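Local coordinates for BtGH115A (Bacteroides thetaiotaomicron, PDB 5BY3), which is a family GH115 4-O-methyl-alpha-glucuronidase with specificity for decorated arabinogalactans, at residues E277-V280 / K281-G285; R317-V320 / D321-G324; T567-N570 / R571-L574. All blocks are in the same frame, centred on the assembly; numbering follows the deposited sequence.

Contact 1. Residues E277-V280 / K281-G285; sequences EDRV and KEVAG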
loop_
_atom_site.group_PDB
_atom_site.type_symbol
_atom_site.label_atom_id
_atom_site.label_comp_id
_atom_site.label_asym_id
_atom_site.label_seq_id
_atom_site.Cartn_x
_atom_site.Cartn_y
_atom_site.Cartn_z
ATOM N N GLU A 277 2.934 -26.545 16.884
ATOM C CA GLU A 277 4.207 -27.246 17.104
ATOM C C GLU A 277 4.762 -27.937 15.879
ATOM O O GLU A 277 5.949 -27.797 15.570
ATOM C CB GLU A 277 4.081 -28.260 18.244
ATOM C CG GLU A 277 5.275 -29.205 18.395
ATOM C CD GLU A 277 5.075 -30.225 19.496
ATOM O OE1 GLU A 277 5.764 -30.114 20.549
ATOM O OE2 GLU A 277 4.218 -31.122 19.301
ATOM N N ASP A 278 3.921 -28.686 15.182
ATOM C CA ASP A 278 4.389 -29.449 14.033
ATOM C C ASP A 278 5.057 -28.527 13.031
ATOM O O ASP A 278 6.062 -28.886 12.418
ATOM C CB ASP A 278 3.227 -30.192 13.392
ATOM C CG ASP A 278 2.606 -31.237 14.317
ATOM O OD1 ASP A 278 3.212 -31.512 15.382
ATOM O OD2 ASP A 278 1.525 -31.792 13.952
ATOM N N ARG A 279 4.487 -27.321 12.914
ATOM C CA ARG A 279 4.897 -26.296 11.967
ATOM C C ARG A 279 6.209 -25.629 12.374
ATOM O O ARG A 279 7.118 -25.553 11.574
ATOM C CB ARG A 279 3.772 -25.258 11.806
ATOM C CG ARG A 279 4.147 -23.952 11.125
ATOM C CD ARG A 279 4.590 -24.110 9.665
ATOM N NE ARG A 279 3.848 -25.126 8.929
ATOM C CZ ARG A 279 2.639 -24.949 8.428
ATOM N NH1 ARG A 279 2.007 -23.783 8.575
ATOM N NH2 ARG A 279 2.055 -25.928 7.778
ATOM N N VAL A 280 6.283 -25.129 13.605
ATOM C CA VAL A 280 7.530 -24.621 14.175
ATOM C C VAL A 280 8.693 -25.623 14.006
ATOM O O VAL A 280 9.803 -25.201 13.737
ATOM C CB VAL A 280 7.342 -24.243 15.647
ATOM C CG1 VAL A 280 8.536 -23.476 16.194
ATOM C CG2 VAL A 280 6.077 -23.427 15.819
ATOM N N LYS A 281 8.414 -26.930 14.133
ATOM C CA LYS A 281 9.385 -28.003 13.899
ATOM C C LYS A 281 9.977 -27.964 12.492
ATOM O O LYS A 281 11.200 -27.986 12.339
ATOM C CB LYS A 281 8.771 -29.391 14.143
ATOM C CG LYS A 281 8.722 -29.855 15.585
ATOM C CD LYS A 281 8.628 -31.376 15.652
ATOM C CE LYS A 281 8.217 -31.845 17.044
ATOM N NZ LYS A 281 8.042 -33.326 17.166
ATOM N N GLU A 282 9.126 -27.893 11.470
ATOM C CA GLU A 282 9.600 -28.023 10.074
ATOM C C GLU A 282 10.239 -26.753 9.464
ATOM O O GLU A 282 10.782 -26.790 8.350
ATOM C CB GLU A 282 8.475 -28.554 9.184
ATOM C CG GLU A 282 7.320 -27.587 9.026
ATOM C CD GLU A 282 6.259 -28.071 8.053
ATOM O OE1 GLU A 282 6.355 -29.209 7.537
ATOM O OE2 GLU A 282 5.314 -27.294 7.812
ATOM N N VAL A 283 10.205 -25.660 10.226
ATOM C CA VAL A 283 10.422 -24.307 9.737
ATOM C C VAL A 283 11.425 -23.528 10.621
ATOM O O VAL A 283 11.694 -22.359 10.360
ATOM C CB VAL A 283 9.007 -23.631 9.578
ATOM C CG1 VAL A 283 8.751 -22.402 10.448
ATOM C CG2 VAL A 283 8.623 -23.434 8.119
ATOM N N ALA A 284 11.998 -24.187 11.635
ATOM C CA ALA A 284 12.880 -23.556 12.660
ATOM C C ALA A 284 14.283 -23.036 12.220
ATOM O O ALA A 284 14.850 -22.126 12.850
ATOM C CB ALA A 284 13.027 -24.487 13.862
ATOM N N GLY A 285 14.854 -23.631 11.174
ATOM C CA GLY A 285 16.128 -23.156 10.630
ATOM C C GLY A 285 15.873 -22.400 9.346
ATOM O O GLY A 285 16.359 -22.777 8.272
#

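Contact 2. Residues R317-V320 / D321-G324; sequences RVFV and DQRG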
loop_
_atom_site.group_PDB
_atom_site.type_symbol
_atom_site.label_atom_id
_atom_site.label_comp_id
_atom_site.label_asym_id
_atom_site.label_seq_id
_atom_site.Cartn_x
_atom_site.Cartn_y
_atom_site.Cartn_z
ATOM N N ARG A 317 -1.842 -16.727 28.402
ATOM C CA ARG A 317 -1.612 -18.184 28.345
ATOM C C ARG A 317 -0.969 -18.562 27.014
ATOM O O ARG A 317 -0.093 -19.439 26.946
ATOM C CB ARG A 317 -2.929 -18.979 28.580
ATOM C CG ARG A 317 -2.798 -20.516 28.613
ATOM C CD ARG A 317 -3.588 -21.173 29.744
ATOM N NE ARG A 317 -3.292 -20.555 31.048
ATOM C CZ ARG A 317 -2.219 -20.813 31.814
ATOM N NH1 ARG A 317 -1.300 -21.707 31.445
ATOM N NH2 ARG A 317 -2.050 -20.170 32.969
ATOM N N VAL A 318 -1.400 -17.871 25.969
ATOM C CA VAL A 318 -0.983 -18.162 24.607
ATOM C C VAL A 318 0.464 -17.719 24.360
ATOM O O VAL A 318 1.246 -18.485 23.826
ATOM C CB VAL A 318 -1.997 -17.545 23.607
ATOM C CG1 VAL A 318 -1.383 -17.250 22.251
ATOM C CG2 VAL A 318 -3.200 -18.461 23.481
ATOM N N PHE A 319 0.823 -16.502 24.761
ATOM C CA PHE A 319 2.208 -16.025 24.590
ATOM C C PHE A 319 3.224 -16.999 25.197
ATOM O O PHE A 319 4.198 -17.395 24.537
ATOM C CB PHE A 319 2.405 -14.661 25.238
ATOM C CG PHE A 319 1.643 -13.542 24.593
ATOM C CD1 PHE A 319 1.155 -13.638 23.277
ATOM C CD2 PHE A 319 1.486 -12.343 25.279
ATOM C CE1 PHE A 319 0.492 -12.577 22.682
ATOM C CE2 PHE A 319 0.809 -11.268 24.687
ATOM C CZ PHE A 319 0.324 -11.384 23.378
ATOM N N VAL A 320 2.951 -17.406 26.437
ATOM C CA VAL A 320 3.877 -18.208 27.235
ATOM C C VAL A 320 4.169 -19.534 26.550
ATOM O O VAL A 320 5.327 -19.946 26.491
ATOM C CB VAL A 320 3.403 -18.350 28.722
ATOM C CG1 VAL A 320 4.275 -19.316 29.502
ATOM C CG2 VAL A 320 3.395 -16.992 29.436
ATOM N N ASP A 321 3.145 -20.157 25.971
ATOM C CA ASP A 321 3.329 -21.430 25.247
ATOM C C ASP A 321 3.938 -21.249 23.873
ATOM O O ASP A 321 4.684 -22.132 23.397
ATOM C CB ASP A 321 2.019 -22.191 25.043
ATOM C CG ASP A 321 1.203 -22.367 26.314
ATOM O OD1 ASP A 321 1.445 -21.660 27.326
ATOM O OD2 ASP A 321 0.278 -23.217 26.262
ATOM N N GLN A 322 3.579 -20.143 23.219
ATOM C CA GLN A 322 4.070 -19.849 21.875
ATOM C C GLN A 322 5.566 -19.543 21.880
ATOM O O GLN A 322 6.306 -20.126 21.102
ATOM C CB GLN A 322 3.291 -18.705 21.231
ATOM C CG GLN A 322 1.936 -19.138 20.697
ATOM C CD GLN A 322 1.150 -17.971 20.114
ATOM O OE1 GLN A 322 1.401 -16.800 20.415
ATOM N NE2 GLN A 322 0.184 -18.294 19.273
ATOM N N ARG A 323 5.995 -18.654 22.771
ATOM C CA ARG A 323 7.422 -18.432 23.034
ATOM C C ARG A 323 8.132 -19.719 23.543
ATOM O O ARG A 323 9.301 -19.973 23.215
ATOM C CB ARG A 323 7.613 -17.237 23.977
ATOM C CG ARG A 323 7.276 -15.923 23.290
ATOM C CD ARG A 323 6.918 -14.764 24.196
ATOM N NE ARG A 323 8.072 -14.158 24.886
ATOM C CZ ARG A 323 9.080 -13.486 24.319
ATOM N NH1 ARG A 323 9.148 -13.302 23.005
ATOM N NH2 ARG A 323 10.043 -12.996 25.076
ATOM N N GLY A 324 7.397 -20.532 24.306
ATOM C CA GLY A 324 7.807 -21.881 24.655
ATOM C C GLY A 324 8.311 -22.706 23.495
ATOM O O GLY A 324 9.404 -23.266 23.576
#

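Contact 3. Residues T567-N570 / R571-L574; sequences TQMN and RKLL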
loop_
_atom_site.group_PDB
_atom_site.type_symbol
_atom_site.label_atom_id
_atom_site.label_comp_id
_atom_site.label_asym_id
_atom_site.label_seq_id
_atom_site.Cartn_x
_atom_site.Cartn_y
_atom_site.Cartn_z
ATOM N N THR A 567 -13.047 5.775 -15.887
ATOM C CA THR A 567 -13.923 6.662 -16.654
ATOM C C THR A 567 -15.273 5.971 -16.922
ATOM O O THR A 567 -16.358 6.550 -16.713
ATOM C CB THR A 567 -13.275 7.034 -17.997
ATOM O OG1 THR A 567 -12.019 7.699 -17.759
ATOM C CG2 THR A 567 -14.248 7.933 -18.875
ATOM N N GLN A 568 -15.176 4.715 -17.353
ATOM C CA GLN A 568 -16.317 3.949 -17.799
ATOM C C GLN A 568 -17.213 3.507 -16.644
ATOM O O GLN A 568 -18.438 3.302 -16.839
ATOM C CB GLN A 568 -15.857 2.755 -18.668
ATOM C CG GLN A 568 -15.285 3.134 -20.039
ATOM C CD GLN A 568 -16.229 4.020 -20.848
ATOM O OE1 GLN A 568 -17.405 3.697 -21.036
ATOM N NE2 GLN A 568 -15.728 5.161 -21.287
HETATM N N MSE A 569 -16.606 3.366 -15.454
HETATM C CA MSE A 569 -17.354 3.126 -14.212
HETATM C C MSE A 569 -18.117 4.356 -13.846
HETATM O O MSE A 569 -19.299 4.274 -13.494
HETATM C CB MSE A 569 -16.417 2.716 -13.061
HETATM C CG MSE A 569 -17.084 2.096 -11.820
HETATM SE SE MSE A 569 -18.072 0.398 -12.128
HETATM C CE MSE A 569 -16.972 -1.055 -12.849
ATOM N N ASN A 570 -17.466 5.520 -13.912
ATOM C CA ASN A 570 -18.184 6.756 -13.610
ATOM C C ASN A 570 -19.312 6.991 -14.608
ATOM O O ASN A 570 -20.436 7.281 -14.225
ATOM C CB ASN A 570 -17.224 7.922 -13.428
ATOM C CG ASN A 570 -16.595 7.922 -12.043
ATOM O OD1 ASN A 570 -16.918 8.775 -11.214
ATOM N ND2 ASN A 570 -15.698 6.941 -11.768
ATOM N N ARG A 571 -19.024 6.779 -15.880
ATOM C CA ARG A 571 -20.057 6.810 -16.931
ATOM C C ARG A 571 -21.229 5.893 -16.643
ATOM O O ARG A 571 -22.364 6.328 -16.720
ATOM C CB ARG A 571 -19.447 6.475 -18.294
ATOM C CG ARG A 571 -18.523 7.570 -18.807
ATOM C CD ARG A 571 -18.457 7.582 -20.320
ATOM N NE ARG A 571 -17.676 8.721 -20.785
ATOM C CZ ARG A 571 -17.022 8.777 -21.944
ATOM N NH1 ARG A 571 -17.017 7.748 -22.787
ATOM N NH2 ARG A 571 -16.336 9.863 -22.231
ATOM N N LYS A 572 -20.947 4.632 -16.300
ATOM C CA LYS A 572 -21.993 3.629 -16.111
ATOM C C LYS A 572 -22.944 4.050 -15.009
ATOM O O LYS A 572 -24.188 3.986 -15.164
ATOM C CB LYS A 572 -21.404 2.247 -15.776
ATOM C CG LYS A 572 -22.442 1.101 -15.657
ATOM C CD LYS A 572 -21.822 -0.167 -15.073
ATOM C CE LYS A 572 -21.725 -0.135 -13.539
ATOM N NZ LYS A 572 -21.169 -1.403 -13.004
ATOM N N LEU A 573 -22.350 4.489 -13.907
ATOM C CA LEU A 573 -23.107 4.820 -12.716
ATOM C C LEU A 573 -23.650 6.248 -12.772
ATOM O O LEU A 573 -24.760 6.488 -12.302
ATOM C CB LEU A 573 -22.287 4.493 -11.418
ATOM C CG LEU A 573 -22.214 2.955 -11.258
ATOM C CD1 LEU A 573 -20.861 2.409 -10.847
ATOM C CD2 LEU A 573 -23.325 2.415 -10.377
ATOM N N LEU A 574 -22.903 7.197 -13.343
ATOM C CA LEU A 574 -23.453 8.551 -13.422
ATOM C C LEU A 574 -24.547 8.737 -14.488
ATOM O O LEU A 574 -25.539 9.421 -14.197
ATOM C CB LEU A 574 -22.373 9.611 -13.503
ATOM C CG LEU A 574 -21.619 9.704 -12.188
ATOM C CD1 LEU A 574 -20.512 10.732 -12.333
ATOM C CD2 LEU A 574 -22.552 10.068 -11.048
HETATM O O HOH W 1 -18.803 5.438 -22.694
#

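Contact 1. Residues E277-V280 / K281-G285
R279 sets CG anti to its own N (chi1 166°) and then bends at chi2 and chi3. E282 holds CG between N and C (chi1 67°). Together these torsions bring the two polar ends into an i to i+3 salt bridge. It spans one turn near the C-terminal part of helix 265-283, within the barrel domain of the enzyme. R279 NE donates to E282 OE2 at 2.8 Å. The carboxylate takes the bond on its anti side, slightly out of its plane. The guanidinium and carboxylate lie nearly coplanar, 9° apart. R279 has other partners as well: NH2 makes a salt bridge with E254, and NH1 binds A248 O. The group is thus gripped on all three nitrogens, which fixes its rotation. A leucine in place of R279 would probably leave the E282 carboxylate without its mate, take one partner from E254, and set the E282 side chain free to turn.

The backbone bonding weakens along this turn: K281 N bonds E277 O at 3.0 Å, while E282 N makes two weak bonds, to D278 O and to R279 O. K281 runs alongside E277, with CE 4.2 Å from E277 CG, but their charged ends do not touch. E277 OE1 instead bonds Y329 of helix 308-329. V283 CB rests 3.4 Å from R279 O, and A284 CB lies 3.3 Å from V280 O.

Contact 2. Residues R317-V320 / D321-G324
Q322 lays its amide alongside V318, one turn back on helix 308-329. This is an i to i+4 pair on a surface helix of the barrel domain. V318 CG1 sits 3.4 Å from Q322 CD, and OE1 and NE2 are almost equally near, so one methyl packs against the whole amide. The Q322 chain gets there with CG beside its own N (chi1 -78°) and an extended run beyond. Its CG also passes 3.3 Å from V318 O. OE1 further lies at the edge of the F319 ring, near the ring plane. That oxygen accepts a hydrogen bond from G293 N, which anchors the buried amide, while the Q322 side chain also touches W276 of helix 265-283.

D321 sets its carboxylate beside the R317 carbonyl, one turn back. Its OD1 comes 2.7 Å from R317 O. Both are acceptors, so this approach is no hydrogen bond and its exact distance is doubtful. OD2 bonds the hydroxyl of Y265 on helix 265-283, which ties the carboxylate to the neighbouring helix. The matching backbone bond, D321 N to R317 O, is weak.

R323 carries CB and CG past F319 O, at 3.5 Å and 3.6 Å. Its guanidinium then leaves the turn for Q339, by a hydrogen bond, and for D360, by a salt bridge. The next three backbone hydrogen bonds are of normal length: Q322 N to V318 O at 2.9 Å, and R323 N to F319 O at 2.8 Å, nearly straight at 166°. The third is the hydrogen bond from G324 N to V320 O, 3.1 Å long, with the donor above the carbonyl plane.

Contact 3. Residues T567-N570 / R571-L574
R571 N, K572 N, L573 N and L574 N bond the carbonyls of T567, Q568, M569 and N570 in an unbroken alpha-helical series. The bond from R571 N to T567 O is 2.8 Å long and nearly straight at 170°.

R571 bears most of the side-chain contact. Its chain runs extended from CG to NE and lies alongside T567. The T567 methyl CG2 sits over one face of the guanidinium, toward its rim. Q568 crosses R571 with its amide plane 89° from the guanidinium plane. Q568 NE2 and R571 NH1 are 3.3 Å apart, but both are donors. Water 1 makes the link instead. It donates to Q568 OE1 at 2.8 Å and accepts from R571 NH1 at 2.9 Å, lying in the guanidinium plane at its edge. R571 NH2 bonds S534 OG.

On another side of the helix, selenomethionine M569 runs beside both K572 and L573. With CG anti to the backbone N, a bend at chi2 (61°) brings SE to 3.7 Å from L573 CD1, an apolar contact, and equally near K572 NZ. That ammonium is held by the carbonyls of V624 and N626. The M569 side chain also touches W405 and lies about 13 Å from the bound nickel.

Helix 552-580 is thus packed in a helical bundle. T567, N570 and L574 face helix 523-543, where R529 bonds N570 OD1. Q568 and M569 lie against I596 of helix 587-603.

Each contact joins adjoining segments of the chain, so each closes a helical turn and no long loop. They follow in series, and none nests in or crosses another. Contact 1 comes first, near the end of helix 265-283, before strand 290-291. Contact 2 lies on helix 308-329, between that strand and strand 339-341 of the parallel eight-stranded sheet. Their centres are 15 Å apart. They do not touch, but the two helices that carry them pack together on the outside of the barrel. Contact 3 belongs to the later helical bundle, on the opposite side of the chain's centre. Its centre is about 51 Å from that of contact 1.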